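Local coordinates for protein glutathione-specific gamma-glutamylcyclotransferase (Saccharomyces cerevisiae S288c, PDB 5HWI) that cleaves glutathione, and no other gamma-glutamyl peptide, into 5-oxo-L-proline and the dipeptide Cys-Gly, at residues L11-L16 with T158-G163; P29-G34 with V91-V96; E174-T179 with T222-T227; K181-S186 with E226-Y231. The protein carries 4 engineered substitutions. All blocks are in the same frame, centred on the assembly; numbering follows the deposited sequence.

Contact 1: residues L11-L16 with T158-G163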
loop_
_atom_site.group_PDB
_atom_site.type_symbol
_atom_site.label_atom_id
_atom_site.label_comp_id
_atom_site.label_asym_id
_atom_site.label_seq_id
_atom_site.Cartn_x
_atom_site.Cartn_y
_atom_site.Cartn_z
ATOM N N LEU A 11 7.107 -3.113 5.288
ATOM C CA LEU A 11 6.290 -1.962 4.906
ATOM C C LEU A 11 4.867 -2.455 4.647
ATOM O O LEU A 11 4.688 -3.441 3.919
ATOM C CB LEU A 11 6.848 -1.389 3.594
ATOM C CG LEU A 11 6.054 -0.256 2.962
ATOM C CD1 LEU A 11 5.999 0.935 3.909
ATOM C CD2 LEU A 11 6.707 0.086 1.570
ATOM N N GLY A 12 3.886 -1.789 5.227
ATOM C CA GLY A 12 2.467 -2.050 4.900
ATOM C C GLY A 12 1.890 -0.844 4.190
ATOM O O GLY A 12 2.114 0.305 4.601
ATOM N N TYR A 13 1.148 -1.102 3.111
ATOM C CA TYR A 13 0.487 -0.017 2.403
ATOM C C TYR A 13 -0.984 -0.327 2.170
ATOM O O TYR A 13 -1.679 0.533 1.633
ATOM C CB TYR A 13 1.168 0.258 1.046
ATOM C CG TYR A 13 1.216 -0.956 0.183
ATOM C CD1 TYR A 13 0.127 -1.272 -0.674
ATOM C CD2 TYR A 13 2.309 -1.833 0.226
ATOM C CE1 TYR A 13 0.153 -2.423 -1.465
ATOM C CE2 TYR A 13 2.326 -2.998 -0.544
ATOM C CZ TYR A 13 1.242 -3.272 -1.393
ATOM O OH TYR A 13 1.276 -4.403 -2.157
ATOM N N GLY A 14 -1.443 -1.527 2.492
ATOM C CA GLY A 14 -2.862 -1.868 2.368
ATOM C C GLY A 14 -3.331 -2.358 3.716
ATOM O O GLY A 14 -3.200 -1.623 4.715
ATOM N N SER A 15 -3.867 -3.586 3.789
ATOM C CA SER A 15 -4.464 -4.040 5.047
ATOM C C SER A 15 -3.411 -4.198 6.137
ATOM O O SER A 15 -3.762 -4.159 7.324
ATOM C CB SER A 15 -5.220 -5.355 4.883
ATOM O OG SER A 15 -4.387 -6.449 4.605
ATOM N N LEU A 16 -2.122 -4.294 5.776
ATOM C CA LEU A 16 -1.146 -4.329 6.870
ATOM C C LEU A 16 -1.078 -3.024 7.666
ATOM O O LEU A 16 -0.567 -3.041 8.798
ATOM C CB LEU A 16 0.274 -4.621 6.354
ATOM C CG LEU A 16 0.543 -6.056 5.944
ATOM C CD1 LEU A 16 1.888 -6.209 5.136
ATOM C CD2 LEU A 16 0.557 -6.947 7.214
ATOM N N THR A 158 13.348 -1.267 3.383
ATOM C CA THR A 158 12.338 -2.105 4.040
ATOM C C THR A 158 11.783 -3.136 3.059
ATOM O O THR A 158 11.675 -2.856 1.871
ATOM C CB THR A 158 11.173 -1.240 4.633
ATOM O OG1 THR A 158 10.147 -2.074 5.206
ATOM C CG2 THR A 158 10.533 -0.249 3.585
ATOM N N SER A 159 11.425 -4.333 3.559
ATOM C CA SER A 159 10.814 -5.361 2.722
ATOM C C SER A 159 9.337 -4.994 2.521
ATOM O O SER A 159 8.753 -4.228 3.294
ATOM C CB SER A 159 10.934 -6.771 3.313
ATOM O OG SER A 159 10.139 -6.882 4.515
ATOM N N VAL A 160 8.760 -5.509 1.439
ATOM C CA VAL A 160 7.402 -5.105 1.051
ATOM C C VAL A 160 6.832 -6.200 0.153
ATOM O O VAL A 160 7.563 -6.817 -0.611
ATOM C CB VAL A 160 7.398 -3.714 0.368
ATOM C CG1 VAL A 160 8.168 -3.725 -0.921
ATOM C CG2 VAL A 160 5.905 -3.229 0.092
ATOM N N TYR A 161 5.524 -6.483 0.290
ATOM C CA TYR A 161 4.837 -7.426 -0.597
ATOM C C TYR A 161 4.128 -6.679 -1.724
ATOM O O TYR A 161 3.319 -5.790 -1.466
ATOM C CB TYR A 161 3.799 -8.262 0.165
ATOM C CG TYR A 161 4.464 -9.233 1.109
ATOM C CD1 TYR A 161 4.758 -8.853 2.412
ATOM C CD2 TYR A 161 4.789 -10.506 0.692
ATOM C CE1 TYR A 161 5.403 -9.759 3.274
ATOM C CE2 TYR A 161 5.401 -11.407 1.523
ATOM C CZ TYR A 161 5.713 -11.017 2.819
ATOM O OH TYR A 161 6.341 -11.937 3.649
ATOM N N ILE A 162 4.415 -7.067 -2.963
ATOM C CA ILE A 162 3.924 -6.349 -4.144
ATOM C C ILE A 162 3.382 -7.369 -5.125
ATOM O O ILE A 162 4.035 -8.380 -5.372
ATOM C CB ILE A 162 5.045 -5.545 -4.842
ATOM C CG1 ILE A 162 5.478 -4.376 -3.931
ATOM C CG2 ILE A 162 4.574 -5.031 -6.185
ATOM C CD1 ILE A 162 6.668 -3.634 -4.449
ATOM N N GLY A 163 2.168 -7.121 -5.638
ATOM C CA GLY A 163 1.650 -7.903 -6.769
ATOM C C GLY A 163 2.182 -7.247 -8.020
ATOM O O GLY A 163 1.698 -6.166 -8.409
HETATM O O HOH W 1 3.679 -5.084 2.095
#

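Contact 2: residues P29-G34 with V91-V96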
loop_
_atom_site.group_PDB
_atom_site.type_symbol
_atom_site.label_atom_id
_atom_site.label_comp_id
_atom_site.label_asym_id
_atom_site.label_seq_id
_atom_site.Cartn_x
_atom_site.Cartn_y
_atom_site.Cartn_z
ATOM N N PRO A 29 5.256 5.777 10.568
ATOM C CA PRO A 29 4.750 6.314 9.288
ATOM C C PRO A 29 5.844 6.462 8.259
ATOM O O PRO A 29 6.961 6.924 8.566
ATOM C CB PRO A 29 4.209 7.697 9.690
ATOM C CG PRO A 29 3.841 7.496 11.180
ATOM C CD PRO A 29 4.932 6.637 11.721
ATOM N N ALA A 30 5.513 6.093 7.012
ATOM C CA ALA A 30 6.519 6.004 5.961
ATOM C C ALA A 30 5.983 6.611 4.669
ATOM O O ALA A 30 4.859 6.302 4.286
ATOM C CB ALA A 30 6.902 4.550 5.698
ATOM N N ILE A 31 6.783 7.458 4.024
ATOM C CA ILE A 31 6.462 8.035 2.717
ATOM C C ILE A 31 7.150 7.173 1.675
ATOM O O ILE A 31 8.381 7.077 1.649
ATOM C CB ILE A 31 6.936 9.483 2.576
ATOM C CG1 ILE A 31 6.575 10.370 3.784
ATOM C CG2 ILE A 31 6.470 10.053 1.253
ATOM C CD1 ILE A 31 5.211 10.252 4.198
ATOM N N ILE A 32 6.372 6.537 0.816
ATOM C CA ILE A 32 6.919 5.684 -0.227
ATOM C C ILE A 32 7.009 6.536 -1.502
ATOM O O ILE A 32 5.978 6.819 -2.134
ATOM C CB ILE A 32 6.032 4.453 -0.462
ATOM C CG1 ILE A 32 5.721 3.737 0.866
ATOM C CG2 ILE A 32 6.762 3.460 -1.346
ATOM C CD1 ILE A 32 4.339 3.032 0.877
ATOM N N HIS A 33 8.209 6.899 -1.913
ATOM C CA HIS A 33 8.337 7.615 -3.197
ATOM C C HIS A 33 8.553 6.624 -4.333
ATOM O O HIS A 33 9.147 5.560 -4.150
ATOM C CB HIS A 33 9.477 8.643 -3.181
ATOM C CG HIS A 33 9.189 9.837 -2.327
ATOM N ND1 HIS A 33 8.558 10.964 -2.804
ATOM C CD2 HIS A 33 9.394 10.056 -1.002
ATOM C CE1 HIS A 33 8.423 11.844 -1.827
ATOM N NE2 HIS A 33 8.928 11.322 -0.725
ATOM N N GLY A 34 8.032 6.967 -5.518
ATOM C CA GLY A 34 8.307 6.172 -6.706
ATOM C C GLY A 34 7.362 4.999 -6.939
ATOM O O GLY A 34 7.635 4.172 -7.828
ATOM N N VAL A 91 3.857 9.525 -4.797
ATOM C CA VAL A 91 3.941 9.433 -3.344
ATOM C C VAL A 91 2.833 8.511 -2.893
ATOM O O VAL A 91 1.685 8.660 -3.344
ATOM C CB VAL A 91 3.797 10.814 -2.686
ATOM C CG1 VAL A 91 3.710 10.645 -1.153
ATOM C CG2 VAL A 91 4.962 11.678 -3.084
ATOM N N THR A 92 3.175 7.507 -2.080
ATOM C CA THR A 92 2.169 6.655 -1.437
ATOM C C THR A 92 2.521 6.645 0.036
ATOM O O THR A 92 3.706 6.523 0.368
ATOM C CB THR A 92 2.199 5.202 -1.961
ATOM O OG1 THR A 92 1.884 5.177 -3.376
ATOM C CG2 THR A 92 1.235 4.312 -1.228
ATOM N N ILE A 93 1.516 6.780 0.902
ATOM C CA ILE A 93 1.748 6.700 2.351
ATOM C C ILE A 93 1.552 5.284 2.821
ATOM O O ILE A 93 0.553 4.624 2.492
ATOM C CB ILE A 93 0.811 7.655 3.123
ATOM C CG1 ILE A 93 0.932 9.079 2.626
ATOM C CG2 ILE A 93 1.040 7.591 4.654
ATOM C CD1 ILE A 93 2.286 9.581 2.697
ATOM N N GLY A 94 2.421 4.850 3.749
ATOM C CA GLY A 94 2.206 3.594 4.441
ATOM C C GLY A 94 2.842 3.628 5.850
ATOM O O GLY A 94 3.057 4.708 6.411
ATOM N N VAL A 95 3.087 2.461 6.435
ATOM C CA VAL A 95 3.793 2.381 7.712
ATOM C C VAL A 95 4.807 1.259 7.599
ATOM O O VAL A 95 4.622 0.297 6.850
ATOM C CB VAL A 95 2.885 2.125 8.929
ATOM C CG1 VAL A 95 2.050 3.354 9.239
ATOM C CG2 VAL A 95 2.010 0.885 8.689
ATOM N N VAL A 96 5.885 1.375 8.366
ATOM C CA VAL A 96 6.856 0.307 8.443
ATOM C C VAL A 96 6.816 -0.271 9.857
ATOM O O VAL A 96 6.710 0.466 10.856
ATOM C CB VAL A 96 8.295 0.751 8.054
ATOM C CG1 VAL A 96 8.321 1.096 6.632
ATOM C CG2 VAL A 96 8.747 1.910 8.898
#

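Contact 3: residues E174-T179 with T222-T227. Engineered in segment 174-179: Met176 (natural residue Val).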
loop_
_atom_site.group_PDB
_atom_site.type_symbol
_atom_site.label_atom_id
_atom_site.label_comp_id
_atom_site.label_asym_id
_atom_site.label_seq_id
_atom_site.Cartn_x
_atom_site.Cartn_y
_atom_site.Cartn_z
ATOM N N GLU A 174 -7.100 -0.780 -14.887
ATOM C CA GLU A 174 -8.554 -0.917 -14.839
ATOM C C GLU A 174 -9.130 0.461 -14.569
ATOM O O GLU A 174 -8.546 1.223 -13.798
ATOM C CB GLU A 174 -8.962 -1.926 -13.745
ATOM C CG GLU A 174 -10.410 -2.294 -13.721
ATOM C CD GLU A 174 -10.711 -3.438 -12.722
ATOM O OE1 GLU A 174 -10.614 -3.201 -11.486
ATOM O OE2 GLU A 174 -11.039 -4.568 -13.168
ATOM N N THR A 175 -10.215 0.816 -15.263
ATOM C CA THR A 175 -10.826 2.117 -15.031
ATOM C C THR A 175 -11.530 2.121 -13.684
ATOM O O THR A 175 -11.954 1.072 -13.170
ATOM C CB THR A 175 -11.827 2.455 -16.133
ATOM O OG1 THR A 175 -12.927 1.529 -16.082
ATOM C CG2 THR A 175 -11.139 2.375 -17.457
HETATM N N MSE A 176 -11.663 3.323 -13.118
HETATM C CA MSE A 176 -12.193 3.467 -11.770
HETATM C C MSE A 176 -13.625 2.957 -11.707
HETATM O O MSE A 176 -14.026 2.349 -10.706
HETATM C CB MSE A 176 -12.150 4.922 -11.311
HETATM C CG MSE A 176 -12.772 5.092 -9.898
HETATM SE SE MSE A 176 -12.081 6.667 -9.086
HETATM C CE MSE A 176 -10.214 6.043 -8.920
ATOM N N ASP A 177 -14.387 3.177 -12.791
ATOM C CA ASP A 177 -15.772 2.711 -12.818
ATOM C C ASP A 177 -15.851 1.199 -12.616
ATOM O O ASP A 177 -16.678 0.705 -11.826
ATOM C CB ASP A 177 -16.421 3.119 -14.137
ATOM C CG ASP A 177 -17.875 2.633 -14.264
ATOM O OD1 ASP A 177 -18.700 2.954 -13.368
ATOM O OD2 ASP A 177 -18.174 1.938 -15.266
ATOM N N GLU A 178 -14.993 0.443 -13.330
ATOM C CA GLU A 178 -14.996 -1.014 -13.189
ATOM C C GLU A 178 -14.503 -1.443 -11.806
ATOM O O GLU A 178 -15.122 -2.309 -11.157
ATOM C CB GLU A 178 -14.118 -1.643 -14.269
ATOM C CG GLU A 178 -14.589 -1.213 -15.652
ATOM C CD GLU A 178 -14.587 -2.341 -16.653
ATOM O OE1 GLU A 178 -13.607 -3.127 -16.668
ATOM O OE2 GLU A 178 -15.569 -2.418 -17.429
ATOM N N THR A 179 -13.392 -0.850 -11.334
ATOM C CA THR A 179 -12.880 -1.211 -10.010
ATOM C C THR A 179 -13.917 -0.934 -8.931
ATOM O O THR A 179 -14.119 -1.751 -8.028
ATOM C CB THR A 179 -11.615 -0.413 -9.665
ATOM O OG1 THR A 179 -10.650 -0.542 -10.720
ATOM C CG2 THR A 179 -10.951 -0.944 -8.326
ATOM N N THR A 222 -9.019 8.311 -2.482
ATOM C CA THR A 222 -10.232 9.001 -2.040
ATOM C C THR A 222 -11.259 9.084 -3.168
ATOM O O THR A 222 -12.468 8.952 -2.914
ATOM C CB THR A 222 -9.908 10.391 -1.481
ATOM O OG1 THR A 222 -9.164 11.127 -2.437
ATOM C CG2 THR A 222 -9.030 10.285 -0.261
ATOM N N ALA A 223 -10.812 9.297 -4.418
ATOM C CA ALA A 223 -11.724 9.216 -5.554
ATOM C C ALA A 223 -12.362 7.830 -5.649
ATOM O O ALA A 223 -13.571 7.717 -5.899
ATOM C CB ALA A 223 -11.004 9.550 -6.874
ATOM N N LEU A 224 -11.563 6.769 -5.455
ATOM C CA LEU A 224 -12.125 5.416 -5.538
ATOM C C LEU A 224 -13.217 5.218 -4.486
ATOM O O LEU A 224 -14.276 4.652 -4.781
ATOM C CB LEU A 224 -11.004 4.374 -5.359
ATOM C CG LEU A 224 -11.438 2.901 -5.371
ATOM C CD1 LEU A 224 -12.197 2.534 -6.725
ATOM C CD2 LEU A 224 -10.194 1.991 -5.129
ATOM N N LEU A 225 -12.938 5.606 -3.235
ATOM C CA LEU A 225 -13.927 5.424 -2.168
ATOM C C LEU A 225 -15.196 6.213 -2.464
ATOM O O LEU A 225 -16.313 5.741 -2.215
ATOM C CB LEU A 225 -13.335 5.829 -0.804
ATOM C CG LEU A 225 -14.307 5.669 0.403
ATOM C CD1 LEU A 225 -14.842 4.233 0.401
ATOM C CD2 LEU A 225 -13.546 5.942 1.689
ATOM N N GLU A 226 -15.053 7.446 -2.960
ATOM C CA GLU A 226 -16.233 8.205 -3.337
ATOM C C GLU A 226 -17.059 7.485 -4.412
ATOM O O GLU A 226 -18.296 7.463 -4.348
ATOM C CB GLU A 226 -15.817 9.604 -3.800
ATOM C CG GLU A 226 -16.913 10.356 -4.522
ATOM N N THR A 227 -16.399 6.882 -5.405
ATOM C CA THR A 227 -17.144 6.193 -6.452
ATOM C C THR A 227 -17.793 4.919 -5.915
ATOM O O THR A 227 -18.957 4.621 -6.232
ATOM C CB THR A 227 -16.190 5.845 -7.604
ATOM O OG1 THR A 227 -15.560 7.036 -8.042
ATOM C CG2 THR A 227 -16.944 5.282 -8.771
#

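Contact 4: residues K181-S186 with E226-Y231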
loop_
_atom_site.group_PDB
_atom_site.type_symbol
_atom_site.label_atom_id
_atom_site.label_comp_id
_atom_site.label_asym_id
_atom_site.label_seq_id
_atom_site.Cartn_x
_atom_site.Cartn_y
_atom_site.Cartn_z
ATOM N N LYS A 181 -17.315 -0.677 -9.082
ATOM C CA LYS A 181 -18.443 -1.610 -9.048
ATOM C C LYS A 181 -18.074 -2.925 -8.354
ATOM O O LYS A 181 -18.900 -3.517 -7.656
ATOM C CB LYS A 181 -18.936 -1.879 -10.467
ATOM C CG LYS A 181 -19.653 -0.690 -11.013
ATOM C CD LYS A 181 -20.200 -1.035 -12.431
ATOM C CE LYS A 181 -19.129 -1.190 -13.456
ATOM N NZ LYS A 181 -19.793 -1.096 -14.835
ATOM N N VAL A 182 -16.874 -3.436 -8.604
ATOM C CA VAL A 182 -16.471 -4.683 -7.971
ATOM C C VAL A 182 -16.314 -4.497 -6.475
ATOM O O VAL A 182 -16.757 -5.339 -5.685
ATOM C CB VAL A 182 -15.154 -5.176 -8.605
ATOM C CG1 VAL A 182 -14.549 -6.339 -7.764
ATOM C CG2 VAL A 182 -15.433 -5.616 -10.005
ATOM N N ILE A 183 -15.618 -3.437 -6.060
ATOM C CA ILE A 183 -15.425 -3.236 -4.625
ATOM C C ILE A 183 -16.763 -3.054 -3.924
ATOM O O ILE A 183 -16.939 -3.495 -2.784
ATOM C CB ILE A 183 -14.489 -2.054 -4.365
ATOM C CG1 ILE A 183 -13.049 -2.396 -4.849
ATOM C CG2 ILE A 183 -14.368 -1.758 -2.795
ATOM C CD1 ILE A 183 -12.079 -1.155 -4.851
ATOM N N ALA A 184 -17.718 -2.400 -4.583
ATOM C CA ALA A 184 -19.008 -2.100 -3.945
ATOM C C ALA A 184 -19.787 -3.360 -3.548
ATOM O O ALA A 184 -20.598 -3.308 -2.616
ATOM C CB ALA A 184 -19.875 -1.241 -4.884
ATOM N N VAL A 185 -19.581 -4.487 -4.235
ATOM C CA VAL A 185 -20.411 -5.663 -4.008
ATOM C C VAL A 185 -19.623 -6.918 -3.627
ATOM O O VAL A 185 -20.251 -7.884 -3.159
ATOM C CB VAL A 185 -21.303 -5.963 -5.236
ATOM C CG1 VAL A 185 -22.262 -4.789 -5.532
ATOM C CG2 VAL A 185 -20.437 -6.374 -6.452
ATOM N N SER A 186 -18.319 -6.988 -3.851
ATOM C CA SER A 186 -17.626 -8.254 -3.600
ATOM C C SER A 186 -17.487 -8.530 -2.112
ATOM O O SER A 186 -17.446 -7.620 -1.286
ATOM C CB SER A 186 -16.203 -8.259 -4.209
ATOM O OG SER A 186 -16.378 -8.168 -5.609
ATOM N N GLU A 226 -15.053 7.446 -2.960
ATOM C CA GLU A 226 -16.233 8.205 -3.337
ATOM C C GLU A 226 -17.059 7.485 -4.412
ATOM O O GLU A 226 -18.296 7.463 -4.348
ATOM C CB GLU A 226 -15.817 9.604 -3.800
ATOM C CG GLU A 226 -16.913 10.356 -4.522
ATOM N N THR A 227 -16.399 6.882 -5.405
ATOM C CA THR A 227 -17.144 6.193 -6.452
ATOM C C THR A 227 -17.793 4.919 -5.915
ATOM O O THR A 227 -18.957 4.621 -6.232
ATOM C CB THR A 227 -16.190 5.845 -7.604
ATOM O OG1 THR A 227 -15.560 7.036 -8.042
ATOM C CG2 THR A 227 -16.944 5.282 -8.771
ATOM N N VAL A 228 -17.044 4.168 -5.094
ATOM C CA VAL A 228 -17.582 2.950 -4.479
ATOM C C VAL A 228 -18.837 3.267 -3.678
ATOM O O VAL A 228 -19.854 2.551 -3.751
ATOM C CB VAL A 228 -16.507 2.262 -3.605
ATOM C CG1 VAL A 228 -17.207 1.221 -2.699
ATOM C CG2 VAL A 228 -15.463 1.584 -4.458
ATOM N N ASN A 229 -18.809 4.367 -2.931
ATOM C CA ASN A 229 -19.947 4.744 -2.096
ATOM C C ASN A 229 -21.185 5.064 -2.920
ATOM O O ASN A 229 -22.317 4.834 -2.454
ATOM C CB ASN A 229 -19.586 5.947 -1.204
ATOM C CG ASN A 229 -18.766 5.558 -0.017
ATOM O OD1 ASN A 229 -18.816 4.418 0.405
ATOM N ND2 ASN A 229 -18.006 6.489 0.538
ATOM N N LYS A 230 -21.008 5.621 -4.127
ATOM C CA LYS A 230 -22.151 5.902 -4.997
ATOM C C LYS A 230 -22.752 4.620 -5.554
ATOM O O LYS A 230 -23.977 4.516 -5.731
ATOM C CB LYS A 230 -21.716 6.801 -6.173
ATOM C CG LYS A 230 -21.319 8.234 -5.809
ATOM N N TYR A 231 -21.906 3.641 -5.855
ATOM C CA TYR A 231 -22.385 2.363 -6.373
ATOM C C TYR A 231 -22.989 1.499 -5.277
ATOM O O TYR A 231 -23.902 0.718 -5.551
ATOM C CB TYR A 231 -21.225 1.613 -7.023
ATOM C CG TYR A 231 -21.008 1.989 -8.458
ATOM C CD1 TYR A 231 -22.021 1.761 -9.402
ATOM C CD2 TYR A 231 -19.809 2.539 -8.875
ATOM C CE1 TYR A 231 -21.831 2.075 -10.707
ATOM C CE2 TYR A 231 -19.597 2.866 -10.191
ATOM C CZ TYR A 231 -20.624 2.630 -11.103
ATOM O OH TYR A 231 -20.461 2.935 -12.426
#

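Contact 1: residues L11-L16 with T158-G163
Leu11 and Tyr13 each donate a hydrogen bond to a backbone carbonyl of strand 155-162, one from the main chain and one from the side chain. Leu11 N reaches Ser159 O at 2.8 Å in a nearly straight bond. Tyr13 OH donates to Tyr161 O at 2.6 Å; the hydroxyl lies in the carbonyl plane, and the acceptor lies in the plane of the ring, at its edge. A water replaces a third bond. Leu11 O and Tyr161 N stand 4.8 Å apart, too far for a direct hydrogen bond, and the water donates to the first at 2.7 Å and accepts from the second at 2.9 Å.

Among the apolar contacts, Val160 CG2 is wedged between Leu11 CD2, at 3.7 Å, and the ring edge at Tyr13 CE2, at 3.6 Å. Leu11 runs alongside the valine, while the tyrosine crosses it at about a right angle. With chi1 at 56°, Tyr13 CG sits between its own N and carbonyl carbon, which swings the ring toward the strand. A phenylalanine in its place would keep the edge against Val160 but would probably leave Tyr161 O without this donor and the ring less firmly fixed.

Gly12 suits its place because a CB would clash with Leu16. The Gly-Tyr-Gly-Ser-Leu turn after the first strand corresponds to the glycine-rich loop that probably binds the substrate, as in relatives: Tyr13 N, Gly14 N, Leu16 N and Ser15 OG hydrogen-bond a succinate, probably from the crystallisation liquor, consistent with a ligand pocket, and Tyr161 touches Glu115, the probable proton acceptor.

Contact 2: residues P29-G34 with V91-V96
Ile31 and Ile93 adopt the same rotamer: in each, CG1 stands anti to the carbonyl carbon (chi1 -47° and -55°) and the chain then folds in the same sense at its second torsion. The two side chains therefore lie side by side, and Ile31 CD1 meets Ile93 CD1 at 3.4 Å, tighter than ordinary van der Waals contact. Val91 divides its branches. With chi1 at 173°, CG1 goes to Ile31 CG2 at 3.7 Å, and CG2 rests obliquely against the His33 ring, 3.7 Å from ND1, whose proton partner is Asp88 O.

Beneath these groups runs a twisted antiparallel ladder. Ala30 and Gly94 form one hydrogen-bonded pair: Gly94 N meets Ala30 O at 2.9 Å and Ala30 N reaches Gly94 O from well above its carbonyl plane. Ile32 and Thr92 form the next, with Ile32 N to Thr92 O at 2.7 Å and a return bond from Thr92 N to Ile32 O. Glycine fits at position 94, since a CB would press tightly on Ile32 CD1. Ala30 has only its CB to place, and this packs on Val96 CG1 at 3.8 Å. Beta-branched residues suit the extended backbone here, and Thr92 OG1 is bonded to Phe35 O.

Ala30 and Ile32 share one face; with Val96 they touch Leu11 of strand 8-12 and Val126 of strand 120-128, while Pro29, Ile31 and Ile93 on the reverse face meet Ile209. Within the sheet, strand 91-99 has strand 8-12 as its other neighbour, and strand 26-33 has strand 120-128.

Contact 3: residues E174-T179 with T222-T227
Met176, an engineered selenomethionine where the natural chain has valine, reaches across to Ala223, Leu224 and Thr227 on helix 220-231. With CG anti to the backbone N (chi1 177°) and the next torsion also extended, the chain leaves the first turn of helix 176-185 before bending at its third torsion. The selenium then rests against the facing helix, 3.6 Å from Ala223 C and 3.8 Å from Ala223 CB, and CE turns back along that backbone to lie 4.0 Å from Leu224 CB. A methyl-sized residue at 223 lets the selenium come so near the main chain.

Leu224 fills the angle between Met176 and Thr179. Its CD1 touches Thr179 CG2 at 4.0 Å, crossing it at about a right angle, and Phe39 of strand 35-40 touches both residues.

Thr227 presents OG1 to the selenium at 3.7 Å, yet spends its proton within its own helix, on Ala223 O at 3.0 Å. Thr227 N binds the same oxygen from the opposite face of its plane. A valine here would keep a similar shape but would probably leave Ala223 O with the backbone N as its one donor from this residue, and put a methyl against the selenium in place of the hydroxyl.

Thr179 behaves likewise, its OG1 donating to Glu174 OE1 at 2.8 Å, while Glu174 OE2 makes a salt bridge with Arg55. Both threonine hydroxyls are thus satisfied locally, and the helices adhere by dispersion and shape: methyl on methyl between Thr179 and Leu224, and the polarisable selenium against backbone, methyl and hydroxyl.

Contact 4: residues K181-S186 with E226-Y231
Lys181, Ile183 and Ala184 pack on Val228 and Tyr231 in a helix-on-helix contact far from the centre of this ChaC-type cyclotransferase, where helix 176-185 crosses the last turns of helix 220-231. The short axes approach to 8.3 Å at a crossing angle of -61°. Ala184 suits the nearest point: with just a methyl to place, its CA comes within 5.3 Å of Val228 CA, and its CB meets Tyr231 CB at 3.8 Å.

On the buried side, Val228 CG2 lies 3.8 Å from Ile183 CB, the two side chains crossing at about a right angle. Branched aliphatic residues suit this buried seam, where their methyls pack between the helices; Leu197 and Tyr194 of helix 193-205 also touch Val228. Ala184 O also accepts from Arg232.

Toward the surface the contact becomes amphipathic. Lysine suits this border because its methylenes can cover an aromatic ring while its ammonium group stays near solvent, where it makes a long, weak ion pair with Asp177. Chi1 of -72° puts Lys181 CG beside the backbone N and over one face of Tyr231 in a CH-pi contact, 3.4 Å from the ring centroid and 11° off the normal.

Contacts 1 and 2 share the central sheet and touch: Gly12 N lies 2.7 Å from Val95 O, probably a hydrogen bond, and Leu11 packs on Ile32 and Val96. Contact 1 is buried beside the probable substrate site, whereas contact 2 has one inward and one more open face. Contacts 3 and 4 form one interface between helices 176-185 and 220-231, sharing Glu226 and Thr227 and joined by Leu224 against Ile183; their centres lie about 21 to 25 Å from those of the sheet contacts. Backbone hydrogen bonds, with a tyrosine hydroxyl and a water, bind the strands. Between the helix segments the contacts are packing, with no hydrogen bond across, ending at the surface in a lysine over a tyrosine.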